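Local coordinates for uncharacterized protein (Peptoclostridium difficile 630, PDB 4YCS) that is of unknown function but, as a putative lipoprotein of the PnrA-like substrate-binding family, probably serves solute capture for an ABC transporter, perhaps of nucleosides, at residues A[56-61]-A[81-86]; A[10-15]-A[26-31]; A[52-57]-A[73-78]. All coordinates share one frame; numbering follows the deposited sequence.

All three contacts belong to one alpha/beta fold built on a five-stranded parallel sheet. Interaction 2 is buried, with only apolar side chains meeting, and seats helix 22-38 on strand 8-15; interaction 1 lies across the chain's centre from it. Interactions 1 and 3 lie on the same side of the centre, about 9 Å apart between centres. Both join helix 54-62 to the 77-84 helix region, interaction 3 through the turn before it and interaction 1 through its end. Interaction 3 is a buried aromatic stack, whereas interaction 1 is apolar toward the sheet and charged at the surface. Interactions 2 and 3 meet through the Asp15-Arg75 salt bridge and Phe76 against strand 8-15.

Interaction 1. Residues A[56-61]-A[81-86]; sequences NSIDIL and EMVAKK
Ile58 meets Val83 branch to branch, methyl against methyl, at the buried base of this contact. The CG2 methyl of Ile58, anti to its own backbone N, lies 3.9 Å from Val83 CG1. The other arm of Ile58 serves different neighbours: CG1 and CD1 extend toward Ile13 and Phe76, and the side chain also touches Phe92 on strand 91-95, so one isoleucine fills the angle between two helices and the sheet. Helices 54-62 and 77-84 are successive crossover helices of the alpha/beta fold, one leading into strand 68-72 and the next leading out of it, and they cover the same face of the parallel sheet. One residue on, at Asp59, the backbones come nearest, with its CA 6.2 Å from the CA of Val83. Here Val83 CG1 rests on the main chain, 3.9 Å from Asp59 CA, while its second methyl, CG2, packs against the carbonyl of Ser55 one turn earlier, so both methyls of the valine rest on successive turns of helix 54-62. The carboxylate of Asp59 swings outward, CG anti to the backbone N (chi1 -176°), and its OD1 faces Lys86. The lysine chain bends at chi3 (-67°) and crosses the aspartate at about a right angle, bringing Lys86 NZ to 3.4 Å from Asp59 OD1. That is a long salt bridge and a weak hydrogen bond at the solvent-facing side of the contact. Asp59 OD1 has a stronger partner in the hydroxyl of Tyr87, which probably does more to fix the carboxylate than the neighbouring ammonium group does.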
# COMPACT_ATOMS: atom_id res chain seq x y z
N ASN A 56 -4.85 -10.13 -9.09
CA ASN A 56 -5.15 -9.50 -10.36
C ASN A 56 -5.14 -7.95 -10.24
O ASN A 56 -4.63 -7.24 -11.10
CB ASN A 56 -6.51 -9.95 -10.89
CG ASN A 56 -6.82 -9.36 -12.24
OD1 ASN A 56 -6.13 -9.65 -13.22
ND2 ASN A 56 -7.84 -8.53 -12.31
N SER A 57 -5.77 -7.46 -9.20
CA SER A 57 -5.87 -6.04 -8.96
C SER A 57 -4.50 -5.37 -8.74
O SER A 57 -4.29 -4.24 -9.21
CB SER A 57 -6.83 -5.78 -7.80
OG SER A 57 -8.19 -6.01 -8.24
N ILE A 58 -3.60 -6.05 -8.02
CA ILE A 58 -2.27 -5.53 -7.79
C ILE A 58 -1.45 -5.54 -9.08
O ILE A 58 -0.70 -4.57 -9.42
CB ILE A 58 -1.54 -6.26 -6.65
CG1 ILE A 58 -2.27 -6.07 -5.33
CG2 ILE A 58 -0.13 -5.71 -6.51
CD1 ILE A 58 -1.85 -7.05 -4.23
N ASP A 59 -1.66 -6.59 -9.87
CA ASP A 59 -1.01 -6.68 -11.17
C ASP A 59 -1.42 -5.54 -12.11
O ASP A 59 -0.58 -4.95 -12.80
CB ASP A 59 -1.32 -8.05 -11.80
CG ASP A 59 -0.59 -8.22 -13.10
OD1 ASP A 59 0.46 -8.86 -13.08
OD2 ASP A 59 -1.07 -7.68 -14.11
N ILE A 60 -2.72 -5.21 -12.12
CA ILE A 60 -3.17 -4.06 -12.88
C ILE A 60 -2.49 -2.78 -12.41
O ILE A 60 -2.10 -1.96 -13.25
CB ILE A 60 -4.70 -3.90 -12.78
CG1 ILE A 60 -5.43 -5.03 -13.56
CG2 ILE A 60 -5.11 -2.54 -13.31
CD1 ILE A 60 -6.92 -5.15 -13.18
N LEU A 61 -2.36 -2.56 -11.10
CA LEU A 61 -1.70 -1.35 -10.56
C LEU A 61 -0.24 -1.28 -10.97
O LEU A 61 0.29 -0.17 -11.21
CB LEU A 61 -1.83 -1.28 -9.03
CG LEU A 61 -3.25 -1.16 -8.45
CD1 LEU A 61 -3.23 -1.13 -6.94
CD2 LEU A 61 -3.98 0.05 -8.98
N GLU A 81 3.18 -10.71 -2.44
CA GLU A 81 4.48 -11.35 -2.64
C GLU A 81 4.60 -11.96 -4.04
O GLU A 81 5.61 -11.78 -4.72
CB GLU A 81 4.69 -12.43 -1.59
CG GLU A 81 6.05 -13.10 -1.71
CD GLU A 81 6.41 -13.98 -0.53
OE1 GLU A 81 5.50 -14.43 0.22
OE2 GLU A 81 7.63 -14.22 -0.35
N MSE A 82 3.55 -12.65 -4.47
CA MSE A 82 3.46 -13.22 -5.83
C MSE A 82 3.66 -12.18 -6.93
O MSE A 82 4.40 -12.43 -7.89
CB MSE A 82 2.07 -13.86 -5.98
CG MSE A 82 1.90 -14.68 -7.27
SE MSE A 82 -0.01 -15.13 -7.59
CE MSE A 82 -0.20 -14.09 -9.26
N VAL A 83 2.98 -11.03 -6.82
CA VAL A 83 3.03 -10.05 -7.88
C VAL A 83 4.34 -9.24 -7.84
O VAL A 83 4.90 -8.87 -8.85
CB VAL A 83 1.79 -9.15 -7.83
CG1 VAL A 83 1.88 -8.02 -8.86
CG2 VAL A 83 0.53 -9.96 -8.05
N ALA A 84 4.83 -8.96 -6.65
CA ALA A 84 6.06 -8.25 -6.49
C ALA A 84 7.27 -8.93 -7.15
O ALA A 84 8.22 -8.24 -7.55
CB ALA A 84 6.34 -8.01 -5.02
N LYS A 85 7.26 -10.26 -7.19
CA LYS A 85 8.28 -11.02 -7.92
C LYS A 85 8.26 -10.71 -9.41
O LYS A 85 9.33 -10.79 -10.04
CB LYS A 85 8.03 -12.53 -7.76
CG LYS A 85 8.33 -13.09 -6.39
CD LYS A 85 8.27 -14.63 -6.46
CE LYS A 85 8.04 -15.26 -5.09
NZ LYS A 85 9.32 -15.40 -4.35
N LYS A 86 7.08 -10.36 -9.96
CA LYS A 86 6.94 -10.17 -11.42
C LYS A 86 7.30 -8.73 -11.84
O LYS A 86 7.44 -8.43 -13.04
CB LYS A 86 5.50 -10.50 -11.88
CG LYS A 86 5.01 -11.91 -11.58
CD LYS A 86 3.64 -12.22 -12.21
CE LYS A 86 2.50 -11.40 -11.60
NZ LYS A 86 1.11 -11.94 -11.77

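Interaction 2. Residues A[10-15]-A[26-31]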
# COMPACT_ATOMS: atom_id res chain seq x y z
N VAL A 10 0.77 7.55 -6.12
CA VAL A 10 0.65 6.48 -5.09
C VAL A 10 -0.74 5.88 -5.19
O VAL A 10 -1.73 6.59 -5.30
CB VAL A 10 0.90 7.06 -3.67
CG1 VAL A 10 0.76 5.98 -2.60
CG2 VAL A 10 2.27 7.65 -3.59
N SER A 11 -0.83 4.56 -5.19
CA SER A 11 -2.12 3.88 -5.18
C SER A 11 -2.20 3.04 -3.91
O SER A 11 -1.22 2.45 -3.51
CB SER A 11 -2.24 2.95 -6.38
OG SER A 11 -3.54 2.36 -6.36
N MSE A 12 -3.38 3.00 -3.31
CA MSE A 12 -3.63 2.25 -2.10
C MSE A 12 -4.76 1.27 -2.36
O MSE A 12 -5.80 1.65 -2.87
CB MSE A 12 -4.00 3.21 -0.96
CG MSE A 12 -4.22 2.51 0.36
SE MSE A 12 -4.41 3.79 1.85
CE MSE A 12 -2.53 4.11 2.31
N ILE A 13 -4.52 0.00 -2.04
CA ILE A 13 -5.53 -1.07 -2.18
C ILE A 13 -5.92 -1.54 -0.75
O ILE A 13 -5.07 -1.84 0.08
CB ILE A 13 -5.07 -2.21 -3.13
CG1 ILE A 13 -6.13 -3.30 -3.23
CG2 ILE A 13 -3.77 -2.84 -2.68
CD1 ILE A 13 -5.94 -4.23 -4.40
N LEU A 14 -7.21 -1.56 -0.47
CA LEU A 14 -7.75 -1.91 0.85
C LEU A 14 -8.72 -3.10 0.85
O LEU A 14 -9.48 -3.30 -0.08
CB LEU A 14 -8.47 -0.72 1.45
CG LEU A 14 -7.61 0.54 1.47
CD1 LEU A 14 -8.07 1.47 0.37
CD2 LEU A 14 -7.67 1.24 2.82
N ASP A 15 -8.63 -3.89 1.91
CA ASP A 15 -9.50 -5.05 2.15
C ASP A 15 -10.69 -4.51 2.95
O ASP A 15 -10.51 -4.06 4.08
CB ASP A 15 -8.71 -6.06 2.96
CG ASP A 15 -9.51 -7.31 3.34
OD1 ASP A 15 -10.68 -7.46 2.90
OD2 ASP A 15 -8.91 -8.17 4.06
N ASN A 26 -9.17 3.60 7.75
CA ASN A 26 -9.28 5.05 7.87
C ASN A 26 -7.98 5.74 8.18
O ASN A 26 -7.68 6.80 7.61
CB ASN A 26 -10.39 5.45 8.83
CG ASN A 26 -11.74 5.31 8.19
OD1 ASN A 26 -12.23 6.25 7.60
ND2 ASN A 26 -12.30 4.12 8.22
N SER A 27 -7.18 5.12 9.02
CA SER A 27 -5.87 5.66 9.36
C SER A 27 -4.94 5.65 8.15
O SER A 27 -4.15 6.58 7.96
CB SER A 27 -5.20 4.88 10.52
OG SER A 27 -5.87 5.09 11.74
N ALA A 28 -4.98 4.57 7.37
CA ALA A 28 -4.16 4.47 6.18
C ALA A 28 -4.53 5.59 5.18
O ALA A 28 -3.66 6.33 4.69
CB ALA A 28 -4.31 3.10 5.55
N LEU A 29 -5.82 5.78 4.97
CA LEU A 29 -6.30 6.81 4.09
C LEU A 29 -5.95 8.22 4.53
O LEU A 29 -5.70 9.08 3.69
CB LEU A 29 -7.79 6.68 3.87
CG LEU A 29 -8.18 5.48 3.00
CD1 LEU A 29 -9.63 5.06 3.27
CD2 LEU A 29 -7.93 5.79 1.52
N LEU A 30 -5.97 8.46 5.84
CA LEU A 30 -5.64 9.77 6.37
C LEU A 30 -4.16 10.04 6.15
O LEU A 30 -3.76 11.16 5.78
CB LEU A 30 -5.91 9.81 7.87
CG LEU A 30 -5.47 11.07 8.64
CD1 LEU A 30 -6.21 12.33 8.15
CD2 LEU A 30 -5.62 10.90 10.17
N ALA A 31 -3.34 9.02 6.41
CA ALA A 31 -1.90 9.12 6.20
C ALA A 31 -1.55 9.52 4.75
O ALA A 31 -0.65 10.34 4.51
CB ALA A 31 -1.26 7.81 6.55
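Met12, present as selenomethionine, reaches from the middle of strand 8-15 across to the backbone and side chains of helix 22-38. Its CB points toward the helix, and CG continues outward, anti to the backbone N (chi1 -177°), so that these two carbons mainly bridge the distance between sheet and helix. The selenium and the terminal methyl share the touching. SE sits 3.8 Å from Ala28 CB and, on another flank, 4.1 Å from Leu29 CD2. A bend at chi3 (-85°) then turns the terminal methyl along the helix surface, where Met12 CE lies 3.4 Å from Ala28 O. Ala28 has only a methyl to offer, and this lets the long side chain come down onto the helix backbone itself. Two residues along the strand, Leu14 points to the same side; its CD2 makes a looser contact with Leu29 CG at 4.3 Å, so Leu29 is shared by both strand residues. Strand and helix run almost exactly antiparallel (173°), with 10.3 Å between their axes, as expected for the first half of the beta-alpha-beta unit formed by 8-15, 22-38 and 41-48. Val72 of the adjacent strand touches Met12, Leu14 and Ala28 and continues the apolar layer. Since the side chains meet through selenium and carbon alone, the helix is held to the sheet here probably by close fit and the burial of apolar surface, not by directed bonds.

Interaction 3. Residues A[52-57]-A[73-78]; sequences STFSNS and GARFAK
The first turn of helix 54-62 and the turn leading into helix 77-84 meet through Phe54 and Phe76, whose rings stack face to face near the C-terminal ends of the central strands. The ring centroids are 4.2 Å apart and the planes are inclined by 30°, so the stack opens slightly like a hinge. Phe76 CE1 sits over the centre of the Phe54 ring and approaches Phe54 CD2 to 3.4 Å; seen from Phe76, the nearest part of its partner is displaced toward the rim. With chi2 at -4° the plane of the Phe54 ring nearly contains the CA-CB bond, which turns a face to Phe76. In a parallel alpha/beta sheet such turns after strands 41-48 and 68-72 line the C-terminal edge, where substrate-binding proteins of this class generally hold their ligands. Gly73 begins the turn with a positive phi suited to glycine, and its carbonyl O accepts the backbone N of Phe76 at 3.2 Å. The Arg75 carbonyl O then lies in the plane of the Phe54 ring at its edge, 3.9 Å from Phe54 CD2. Arg75 also sends its side chain back past the far end of that ring: NH2 comes within 4.0 Å of Phe54 CZ, and the guanidinium stands obliquely beyond the CZ/CE2 rim, on the ring side away from Phe76, its own face toward CE2 and the two planes 81° apart. Bends at chi2 and chi3 carry the group there, and salt bridges from Arg75 NE to Asp15 and from NH2 to Glu17 fix its orientation.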
# COMPACT_ATOMS: atom_id res chain seq x y z
N SER A 52 -10.05 -13.26 -3.67
CA SER A 52 -9.67 -14.00 -4.87
C SER A 52 -9.17 -13.11 -6.02
O SER A 52 -8.49 -13.59 -6.90
CB SER A 52 -10.85 -14.82 -5.39
OG SER A 52 -11.76 -13.97 -6.07
N THR A 53 -9.54 -11.83 -6.02
CA THR A 53 -9.18 -10.92 -7.11
C THR A 53 -7.98 -10.01 -6.75
O THR A 53 -7.56 -9.19 -7.57
CB THR A 53 -10.37 -10.02 -7.49
OG1 THR A 53 -10.64 -9.09 -6.42
CG2 THR A 53 -11.63 -10.87 -7.77
N PHE A 54 -7.46 -10.16 -5.52
CA PHE A 54 -6.38 -9.33 -4.99
C PHE A 54 -5.14 -9.34 -5.89
O PHE A 54 -4.65 -8.28 -6.21
CB PHE A 54 -6.00 -9.73 -3.55
CG PHE A 54 -7.02 -9.31 -2.47
CD1 PHE A 54 -8.14 -8.56 -2.76
CD2 PHE A 54 -6.79 -9.66 -1.15
CE1 PHE A 54 -9.03 -8.20 -1.76
CE2 PHE A 54 -7.67 -9.30 -0.15
CZ PHE A 54 -8.80 -8.58 -0.46
N SER A 55 -4.66 -10.51 -6.30
CA SER A 55 -3.45 -10.58 -7.11
C SER A 55 -3.67 -9.92 -8.50
O SER A 55 -2.82 -9.17 -8.99
CB SER A 55 -2.96 -12.02 -7.25
OG SER A 55 -3.79 -12.71 -8.15
N ASN A 56 -4.85 -10.13 -9.09
CA ASN A 56 -5.15 -9.50 -10.36
C ASN A 56 -5.14 -7.95 -10.24
O ASN A 56 -4.63 -7.24 -11.10
CB ASN A 56 -6.51 -9.95 -10.89
CG ASN A 56 -6.82 -9.36 -12.24
OD1 ASN A 56 -6.13 -9.65 -13.22
ND2 ASN A 56 -7.84 -8.53 -12.31
N SER A 57 -5.77 -7.46 -9.20
CA SER A 57 -5.87 -6.04 -8.96
C SER A 57 -4.50 -5.37 -8.74
O SER A 57 -4.29 -4.24 -9.21
CB SER A 57 -6.83 -5.78 -7.80
OG SER A 57 -8.19 -6.01 -8.24
N GLY A 73 -3.50 -4.44 4.99
CA GLY A 73 -4.04 -5.63 5.67
C GLY A 73 -3.25 -6.89 5.39
O GLY A 73 -2.68 -7.04 4.32
N ALA A 74 -3.23 -7.80 6.36
CA ALA A 74 -2.51 -9.06 6.28
C ALA A 74 -3.07 -9.98 5.19
O ALA A 74 -2.34 -10.84 4.69
CB ALA A 74 -2.54 -9.78 7.63
N ARG A 75 -4.32 -9.81 4.80
CA ARG A 75 -4.86 -10.64 3.72
C ARG A 75 -4.18 -10.39 2.36
O ARG A 75 -4.30 -11.23 1.46
CB ARG A 75 -6.36 -10.49 3.58
CG ARG A 75 -7.15 -11.14 4.72
CD ARG A 75 -8.44 -11.75 4.22
NE ARG A 75 -9.34 -10.77 3.59
CZ ARG A 75 -10.40 -11.10 2.85
NH1 ARG A 75 -10.71 -12.37 2.66
NH2 ARG A 75 -11.16 -10.15 2.30
N PHE A 76 -3.45 -9.28 2.21
CA PHE A 76 -2.68 -9.05 0.96
C PHE A 76 -1.32 -9.74 0.90
O PHE A 76 -0.70 -9.77 -0.19
CB PHE A 76 -2.52 -7.55 0.69
CG PHE A 76 -3.78 -6.88 0.33
CD1 PHE A 76 -4.34 -7.11 -0.91
CD2 PHE A 76 -4.42 -6.04 1.23
CE1 PHE A 76 -5.52 -6.49 -1.24
CE2 PHE A 76 -5.58 -5.40 0.89
CZ PHE A 76 -6.12 -5.62 -0.35
N ALA A 77 -0.87 -10.29 2.03
CA ALA A 77 0.48 -10.87 2.16
C ALA A 77 0.85 -11.74 0.98
O ALA A 77 1.82 -11.46 0.25
CB ALA A 77 0.61 -11.63 3.48
N LYS A 78 0.06 -12.79 0.76
CA LYS A 78 0.37 -13.77 -0.30
C LYS A 78 0.22 -13.23 -1.75
O LYS A 78 1.12 -13.43 -2.55
CB LYS A 78 -0.41 -15.08 -0.11
CG LYS A 78 0.09 -15.96 1.04
CD LYS A 78 1.42 -16.67 0.74
CE LYS A 78 1.90 -17.52 1.92
NZ LYS A 78 2.34 -16.69 3.09